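Local coordinates for protein orotidine 5'-phosphate decarboxylase (Lactobacillus acidophilus, PDB 3TFX) that probably catalyses the decarboxylation of orotidine 5'-monophosphate to uridine 5'-monophosphate, the last step of de novo UMP synthesis, at residues 47-52 and 82-87; 166-171 and 181-186. One frame throughout, in Å; residues are numbered along the deposited sequence.

Contact 1: 47-52 and 82-87; sequences DVIKKL and LGITFT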
ATOM      1  N   ASP A  47     -11.725   8.432  10.147  1.00 22.27           N
ATOM      2  CA  ASP A  47     -12.261   9.383  11.137  1.00 22.39           C
ATOM      3  C   ASP A  47     -11.188   9.860  12.101  1.00 21.71           C
ATOM      4  O   ASP A  47     -11.115  11.046  12.434  1.00 21.86           O
ATOM      5  CB  ASP A  47     -13.435   8.777  11.915  1.00 23.00           C
ATOM      6  CG  ASP A  47     -14.590   8.383  11.017  1.00 25.14           C
ATOM      7  OD1 ASP A  47     -14.914   9.129  10.061  1.00 27.74           O
ATOM      8  OD2 ASP A  47     -15.181   7.322  11.273  1.00 28.69           O
ATOM      9  N   VAL A  48     -10.339   8.934  12.524  1.00 21.03           N
ATOM     10  CA  VAL A  48      -9.258   9.252  13.445  1.00 20.74           C
ATOM     11  C   VAL A  48      -8.260  10.224  12.826  1.00 20.54           C
ATOM     12  O   VAL A  48      -7.833  11.168  13.487  1.00 20.72           O
ATOM     13  CB  VAL A  48      -8.579   7.980  13.992  1.00 20.74           C
ATOM     14  CG1 VAL A  48      -7.329   8.325  14.824  1.00 20.19           C
ATOM     15  CG2 VAL A  48      -9.597   7.199  14.835  1.00 20.43           C
ATOM     16  N   ILE A  49      -7.929  10.029  11.554  1.00 20.11           N
ATOM     17  CA  ILE A  49      -7.045  10.973  10.881  1.00 20.24           C
ATOM     18  C   ILE A  49      -7.699  12.347  10.698  1.00 20.35           C
ATOM     19  O   ILE A  49      -7.116  13.359  11.084  1.00 20.29           O
ATOM     20  CB  ILE A  49      -6.468  10.405   9.583  1.00 20.17           C
ATOM     21  CG1 ILE A  49      -5.451   9.325   9.951  1.00 21.09           C
ATOM     22  CG2 ILE A  49      -5.817  11.512   8.758  1.00 19.62           C
ATOM     23  CD1 ILE A  49      -4.835   8.647   8.792  1.00 23.75           C
ATOM     24  N   LYS A  50      -8.913  12.373  10.163  1.00 20.50           N
ATOM     25  CA  LYS A  50      -9.680  13.620  10.048  1.00 21.82           C
ATOM     26  C   LYS A  50      -9.750  14.393  11.387  1.00 21.59           C
ATOM     27  O   LYS A  50      -9.491  15.593  11.431  1.00 21.73           O
ATOM     28  CB  LYS A  50     -11.089  13.336   9.502  1.00 21.81           C
ATOM     29  CG  LYS A  50     -11.619  14.428   8.589  1.00 24.74           C
ATOM     30  CD  LYS A  50     -13.098  14.203   8.244  1.00 28.64           C
ATOM     31  CE  LYS A  50     -13.547  15.088   7.071  1.00 29.70           C
ATOM     32  NZ  LYS A  50     -13.047  14.565   5.761  1.00 31.02           N
ATOM     33  N   LYS A  51     -10.077  13.689  12.465  1.00 21.68           N
ATOM     34  CA  LYS A  51     -10.113  14.254  13.819  1.00 21.88           C
ATOM     35  C   LYS A  51      -8.778  14.935  14.149  1.00 21.42           C
ATOM     36  O   LYS A  51      -8.736  16.116  14.526  1.00 21.47           O
ATOM     37  CB  LYS A  51     -10.383  13.130  14.818  1.00 22.28           C
ATOM     38  CG  LYS A  51     -11.455  13.417  15.864  1.00 25.81           C
ATOM     39  CD  LYS A  51     -11.661  12.201  16.789  1.00 28.88           C
ATOM     40  CE  LYS A  51     -12.918  12.358  17.653  1.00 31.48           C
ATOM     41  NZ  LYS A  51     -12.952  11.415  18.832  1.00 33.12           N
ATOM     42  N   LEU A  52      -7.686  14.197  13.970  1.00 20.44           N
ATOM     43  CA  LEU A  52      -6.347  14.719  14.230  1.00 19.62           C
ATOM     44  C   LEU A  52      -5.947  15.943  13.410  1.00 19.16           C
ATOM     45  O   LEU A  52      -5.326  16.860  13.945  1.00 18.66           O
ATOM     46  CB  LEU A  52      -5.293  13.629  14.037  1.00 19.75           C
ATOM     47  CG  LEU A  52      -5.356  12.422  14.958  1.00 20.36           C
ATOM     48  CD1 LEU A  52      -4.191  11.488  14.630  1.00 19.42           C
ATOM     49  CD2 LEU A  52      -5.351  12.853  16.429  1.00 20.41           C
ATOM     50  N   LEU A  82      -8.560  13.874   3.867  1.00 17.02           N
ATOM     51  CA  LEU A  82      -8.297  13.736   5.307  1.00 16.64           C
ATOM     52  C   LEU A  82      -7.443  14.870   5.885  1.00 16.46           C
ATOM     53  O   LEU A  82      -7.307  14.989   7.107  1.00 16.90           O
ATOM     54  CB  LEU A  82      -7.611  12.395   5.581  1.00 16.52           C
ATOM     55  CG  LEU A  82      -8.390  11.088   5.787  1.00 17.03           C
ATOM     56  CD1 LEU A  82      -9.834  11.163   5.301  1.00 16.71           C
ATOM     57  CD2 LEU A  82      -7.657   9.923   5.147  1.00 15.16           C
ATOM     58  N   GLY A  83      -6.863  15.694   5.017  1.00 16.30           N
ATOM     59  CA  GLY A  83      -6.052  16.840   5.453  1.00 15.45           C
ATOM     60  C   GLY A  83      -4.651  16.464   5.923  1.00 15.52           C
ATOM     61  O   GLY A  83      -4.101  17.117   6.809  1.00 15.59           O
ATOM     62  N   ILE A  84      -4.079  15.407   5.340  1.00 15.20           N
ATOM     63  CA  ILE A  84      -2.702  14.988   5.659  1.00 14.72           C
ATOM     64  C   ILE A  84      -1.669  15.871   4.931  1.00 14.43           C
ATOM     65  O   ILE A  84      -2.044  16.701   4.087  1.00 14.06           O
ATOM     66  CB  ILE A  84      -2.443  13.427   5.516  1.00 14.75           C
ATOM     67  CG1 ILE A  84      -2.168  12.941   4.080  1.00 15.52           C
ATOM     68  CG2 ILE A  84      -3.532  12.595   6.221  1.00 14.57           C
ATOM     69  CD1 ILE A  84      -3.224  13.179   3.076  1.00 16.31           C
ATOM     70  N   THR A  85      -0.393  15.723   5.298  1.00 13.33           N
ATOM     71  CA  THR A  85       0.664  16.601   4.810  1.00 12.64           C
ATOM     72  C   THR A  85       1.626  15.867   3.851  1.00 11.83           C
ATOM     73  O   THR A  85       1.977  16.401   2.799  1.00 11.74           O
ATOM     74  CB  THR A  85       1.443  17.237   5.999  1.00 12.79           C
ATOM     75  OG1 THR A  85       0.514  17.665   7.012  1.00 14.47           O
ATOM     76  CG2 THR A  85       2.275  18.449   5.540  1.00 12.73           C
ATOM     77  N   PHE A  86       2.049  14.656   4.228  1.00 10.78           N
ATOM     78  CA  PHE A  86       2.912  13.810   3.394  1.00  9.82           C
ATOM     79  C   PHE A  86       2.230  12.467   3.243  1.00  9.54           C
ATOM     80  O   PHE A  86       1.598  11.983   4.185  1.00  9.93           O
ATOM     81  CB  PHE A  86       4.280  13.503   4.054  1.00  9.53           C
ATOM     82  CG  PHE A  86       5.229  14.684   4.187  1.00 10.45           C
ATOM     83  CD1 PHE A  86       4.954  15.932   3.631  1.00 10.37           C
ATOM     84  CD2 PHE A  86       6.446  14.507   4.839  1.00  9.83           C
ATOM     85  CE1 PHE A  86       5.866  16.999   3.776  1.00 11.91           C
ATOM     86  CE2 PHE A  86       7.347  15.547   4.977  1.00 10.27           C
ATOM     87  CZ  PHE A  86       7.056  16.798   4.451  1.00 11.96           C
ATOM     88  N   THR A  87       2.406  11.845   2.080  1.00  8.30           N
ATOM     89  CA  THR A  87       1.969  10.479   1.856  1.00  7.52           C
ATOM     90  C   THR A  87       2.912   9.775   0.863  1.00  7.00           C
ATOM     91  O   THR A  87       3.584  10.439   0.075  1.00  7.13           O
ATOM     92  CB  THR A  87       0.490  10.458   1.393  1.00  7.30           C
ATOM     93  OG1 THR A  87      -0.141   9.272   1.875  1.00  8.23           O
ATOM     94  CG2 THR A  87       0.361  10.525  -0.093  1.00  5.92           C
TER
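In the outer layer of this TIM barrel, Ile49 of helix 46-54 packs against Leu82 and Ile84, on the turn that carries the chain from helix 69-80 into strand 86-90. One methyl does the touching: Ile49 CG2 lies 3.6 Å from Ile84 CG2 and 3.8 Å from Leu82 CB. With chi1 at -71°, Ile49 CG1 stands beside the backbone N and anti to the carbonyl carbon, which leaves CG2 anti to the N, on the side of the turn. A beta-branched residue suits the place, because it holds a methyl close to the helix backbone, where it meets both partners, while CG1 and CD1 form a second branch. Leu82 meets Ile49 at about a right angle, its CG also near the same methyl. Between the two apolar residues of the turn, Gly83 takes up a positive phi (77°), a conformation easy for a residue without a side chain. The backbones also approach, Lys50 CA passing 4.0 Å from Leu82 O. That carbonyl accepts a hydrogen bond from Thr53 OG1, while Lys50 NZ makes a weak bond to Lys81 O. Inward, Ile49 rests on Leu61 of strand 58-65; within the helix layer Ile84 touches Leu79 of helix 69-80, and Val48 and Leu52 pack on helix 16-24.

Contact 2: 166-171 and 181-186; sequences LEVKKL and YVTPGI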
ATOM      1  N   LEU A 166      22.474   8.822   4.368  1.00 20.24           N
ATOM      2  CA  LEU A 166      23.686   8.680   3.563  1.00 21.42           C
ATOM      3  C   LEU A 166      23.455   8.794   2.062  1.00 21.18           C
ATOM      4  O   LEU A 166      24.382   9.120   1.314  1.00 21.22           O
ATOM      5  CB  LEU A 166      24.354   7.335   3.847  1.00 22.39           C
ATOM      6  CG  LEU A 166      25.252   7.162   5.079  1.00 24.84           C
ATOM      7  CD1 LEU A 166      25.424   5.687   5.384  1.00 27.16           C
ATOM      8  CD2 LEU A 166      26.612   7.812   4.853  1.00 28.02           C
ATOM      9  N   GLU A 167      22.231   8.510   1.621  1.00 20.58           N
ATOM     10  CA  GLU A 167      21.889   8.542   0.204  1.00 20.30           C
ATOM     11  C   GLU A 167      21.637   9.960  -0.314  1.00 19.69           C
ATOM     12  O   GLU A 167      21.665  10.187  -1.518  1.00 18.81           O
ATOM     13  CB  GLU A 167      20.659   7.661  -0.079  1.00 20.28           C
ATOM     14  CG  GLU A 167      20.945   6.161  -0.055  1.00 22.63           C
ATOM     15  CD  GLU A 167      19.676   5.293  -0.057  1.00 23.72           C
ATOM     16  OE1 GLU A 167      18.596   5.763   0.361  1.00 24.72           O
ATOM     17  OE2 GLU A 167      19.768   4.117  -0.461  1.00 24.73           O
ATOM     18  N   VAL A 168      21.384  10.904   0.593  1.00 19.42           N
ATOM     19  CA  VAL A 168      20.925  12.233   0.183  1.00 19.32           C
ATOM     20  C   VAL A 168      21.862  12.857  -0.853  1.00 19.52           C
ATOM     21  O   VAL A 168      21.387  13.360  -1.868  1.00 18.42           O
ATOM     22  CB  VAL A 168      20.669  13.198   1.379  1.00 19.39           C
ATOM     23  CG1 VAL A 168      20.163  14.572   0.888  1.00 18.86           C
ATOM     24  CG2 VAL A 168      19.671  12.595   2.347  1.00 18.88           C
ATOM     25  N   LYS A 169      23.176  12.759  -0.621  1.00 19.57           N
ATOM     26  CA  LYS A 169      24.153  13.447  -1.468  1.00 20.72           C
ATOM     27  C   LYS A 169      24.085  13.010  -2.929  1.00 20.28           C
ATOM     28  O   LYS A 169      24.014  13.855  -3.810  1.00 19.97           O
ATOM     29  CB  LYS A 169      25.589  13.367  -0.905  1.00 21.53           C
ATOM     30  CG  LYS A 169      25.700  13.767   0.586  1.00 24.04           C
ATOM     31  CD  LYS A 169      26.850  14.750   0.865  1.00 27.77           C
ATOM     32  CE  LYS A 169      27.021  14.964   2.358  1.00 28.17           C
ATOM     33  NZ  LYS A 169      27.349  16.377   2.691  1.00 29.36           N
ATOM     34  N   LYS A 170      24.095  11.705  -3.187  1.00 20.55           N
ATOM     35  CA  LYS A 170      23.950  11.200  -4.566  1.00 20.89           C
ATOM     36  C   LYS A 170      22.610  11.610  -5.182  1.00 19.92           C
ATOM     37  O   LYS A 170      22.570  12.051  -6.326  1.00 19.04           O
ATOM     38  CB  LYS A 170      24.080   9.674  -4.649  1.00 21.40           C
ATOM     39  CG  LYS A 170      25.453   9.110  -4.324  1.00 25.16           C
ATOM     40  CD  LYS A 170      25.394   7.574  -4.135  1.00 29.76           C
ATOM     41  CE  LYS A 170      24.498   7.144  -2.938  1.00 31.44           C
ATOM     42  NZ  LYS A 170      24.396   5.662  -2.774  1.00 32.86           N
ATOM     43  N   LEU A 171      21.524  11.449  -4.428  1.00 18.94           N
ATOM     44  CA  LEU A 171      20.204  11.817  -4.940  1.00 18.88           C
ATOM     45  C   LEU A 171      20.139  13.308  -5.248  1.00 18.93           C
ATOM     46  O   LEU A 171      19.733  13.693  -6.345  1.00 18.19           O
ATOM     47  CB  LEU A 171      19.073  11.362  -4.008  1.00 18.25           C
ATOM     48  CG  LEU A 171      18.992   9.850  -3.704  1.00 18.23           C
ATOM     49  CD1 LEU A 171      17.696   9.499  -2.998  1.00 16.75           C
ATOM     50  CD2 LEU A 171      19.145   8.994  -4.947  1.00 16.76           C
ATOM     51  N   TYR A 181      13.961  15.446   0.478  1.00  9.22           N
ATOM     52  CA  TYR A 181      14.666  14.227   0.863  1.00  9.19           C
ATOM     53  C   TYR A 181      14.286  13.913   2.304  1.00  9.07           C
ATOM     54  O   TYR A 181      14.748  14.579   3.234  1.00  8.63           O
ATOM     55  CB  TYR A 181      16.179  14.390   0.645  1.00  9.81           C
ATOM     56  CG  TYR A 181      16.496  14.844  -0.770  1.00  8.43           C
ATOM     57  CD1 TYR A 181      16.632  13.915  -1.796  1.00  9.50           C
ATOM     58  CD2 TYR A 181      16.615  16.194  -1.084  1.00 10.14           C
ATOM     59  CE1 TYR A 181      16.907  14.314  -3.110  1.00 10.40           C
ATOM     60  CE2 TYR A 181      16.897  16.612  -2.406  1.00 11.06           C
ATOM     61  CZ  TYR A 181      17.027  15.660  -3.406  1.00 10.13           C
ATOM     62  OH  TYR A 181      17.279  16.042  -4.702  1.00 10.09           O
ATOM     63  N   VAL A 182      13.404  12.924   2.467  1.00  8.93           N
ATOM     64  CA  VAL A 182      12.832  12.568   3.769  1.00  9.14           C
ATOM     65  C   VAL A 182      13.527  11.324   4.322  1.00 10.61           C
ATOM     66  O   VAL A 182      13.492  10.255   3.696  1.00 11.17           O
ATOM     67  CB  VAL A 182      11.316  12.359   3.682  1.00  9.34           C
ATOM     68  CG1 VAL A 182      10.734  11.901   5.039  1.00  7.43           C
ATOM     69  CG2 VAL A 182      10.626  13.648   3.195  1.00  7.20           C
ATOM     70  N   THR A 183      14.167  11.478   5.485  1.00 10.46           N
ATOM     71  CA  THR A 183      15.107  10.474   6.004  1.00 11.32           C
ATOM     72  C   THR A 183      14.725   9.943   7.401  1.00 11.89           C
ATOM     73  O   THR A 183      14.828  10.683   8.383  1.00 11.24           O
ATOM     74  CB  THR A 183      16.550  11.047   6.066  1.00 11.22           C
ATOM     75  OG1 THR A 183      16.593  12.122   7.006  1.00 10.27           O
ATOM     76  CG2 THR A 183      16.988  11.590   4.713  1.00 10.79           C
ATOM     77  N   PRO A 184      14.303   8.655   7.497  1.00 13.28           N
ATOM     78  CA  PRO A 184      13.856   8.035   8.777  1.00 14.56           C
ATOM     79  C   PRO A 184      14.859   7.445   9.781  1.00 16.17           C
ATOM     80  O   PRO A 184      14.485   7.162  10.936  1.00 17.62           O
ATOM     81  CB  PRO A 184      12.903   6.910   8.316  1.00 14.40           C
ATOM     82  CG  PRO A 184      13.388   6.541   6.960  1.00 14.00           C
ATOM     83  CD  PRO A 184      13.953   7.810   6.334  1.00 13.08           C
ATOM     84  N   GLY A 185      16.108   7.213   9.421  1.00 17.50           N
ATOM     85  CA  GLY A 185      16.932   6.412  10.381  1.00 18.67           C
ATOM     86  C   GLY A 185      17.471   7.103  11.635  1.00 18.87           C
ATOM     87  O   GLY A 185      18.401   6.602  12.277  1.00 19.59           O
ATOM     88  N   ILE A 186      16.881   8.234  12.008  1.00 18.71           N
ATOM     89  CA  ILE A 186      17.598   9.237  12.817  1.00 18.51           C
ATOM     90  C   ILE A 186      17.529   9.068  14.353  1.00 18.65           C
ATOM     91  O   ILE A 186      16.439   8.953  14.928  1.00 18.14           O
ATOM     92  CB  ILE A 186      17.168  10.667  12.396  1.00 17.98           C
ATOM     93  CG1 ILE A 186      17.285  10.852  10.860  1.00 17.84           C
ATOM     94  CG2 ILE A 186      17.934  11.734  13.195  1.00 18.78           C
ATOM     95  CD1 ILE A 186      18.699  10.707  10.258  1.00 13.72           C
TER
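Val168 and Leu171, one turn apart on helix 168-175, close over Tyr181 and Thr183, which lie two residues apart on strand 180-183 and direct their CB atoms to the same side. The dense part is apolar. Val168 divides its two methyls between the strand residues: CG1, set anti to the backbone N (chi1 -179°), sits 4.0 Å from Tyr181 CB, while CG2 comes within 3.7 Å of Thr183 CG2. Valine fits here because its fork can straddle two strand positions at once. Farther along the ring, Leu171 CB approaches Tyr181 CE1 at 3.8 Å, obliquely to the ring plane. The pairing is the return half of a beta-alpha-beta unit of the TIM barrel, in which the helix following strand 160-162 packs on the outside of the next parallel strand. Tyrosine suits this place: its ring runs alongside the helix from Val168 to Leu171, and its OH reaches on to hydrogen-bond Gly176 O. An alanine in place of Tyr181 would probably leave Leu171 CB, and part of Val168 CG1, without a neighbour, and Gly176 O without this donor. Thr183 likewise separates its branches, giving CG2 to Val168 and OG1 to a hydrogen bond with Ser210 OG. The solvent side is different: Leu166, just ahead of Val168 in the chain, and Lys169 and Lys170 are exposed and do not meet 181-186, the two lysines being suited to a surface that meets water. Past Thr183 the strand segment also parts from the helix, running through Pro184 to the exposed Gly185.

Overall arrangement
Both contacts are buried and bury nearly equal areas, about 200 Å² each, yet they lie on opposite sides of the barrel, with centres about 25 Å apart. Contact 2 joins a helix to a strand within one beta-alpha-beta unit; contact 1 instead joins a helix to the turn leading into strand 86-90, across a longer separation in sequence. Their chemistry differs too: contact 1 is purely aliphatic between side chains, with a partly exposed lysine at its margin, whereas contact 2 adds a tyrosine and a threonine, whose hydroxyls bond outside the two segments. The same barrel sheet links them: Phe86 CE2 of segment 82-87 packs 4.2 Å from Val182 CG2 of segment 181-186, through residues that play no part in either contact.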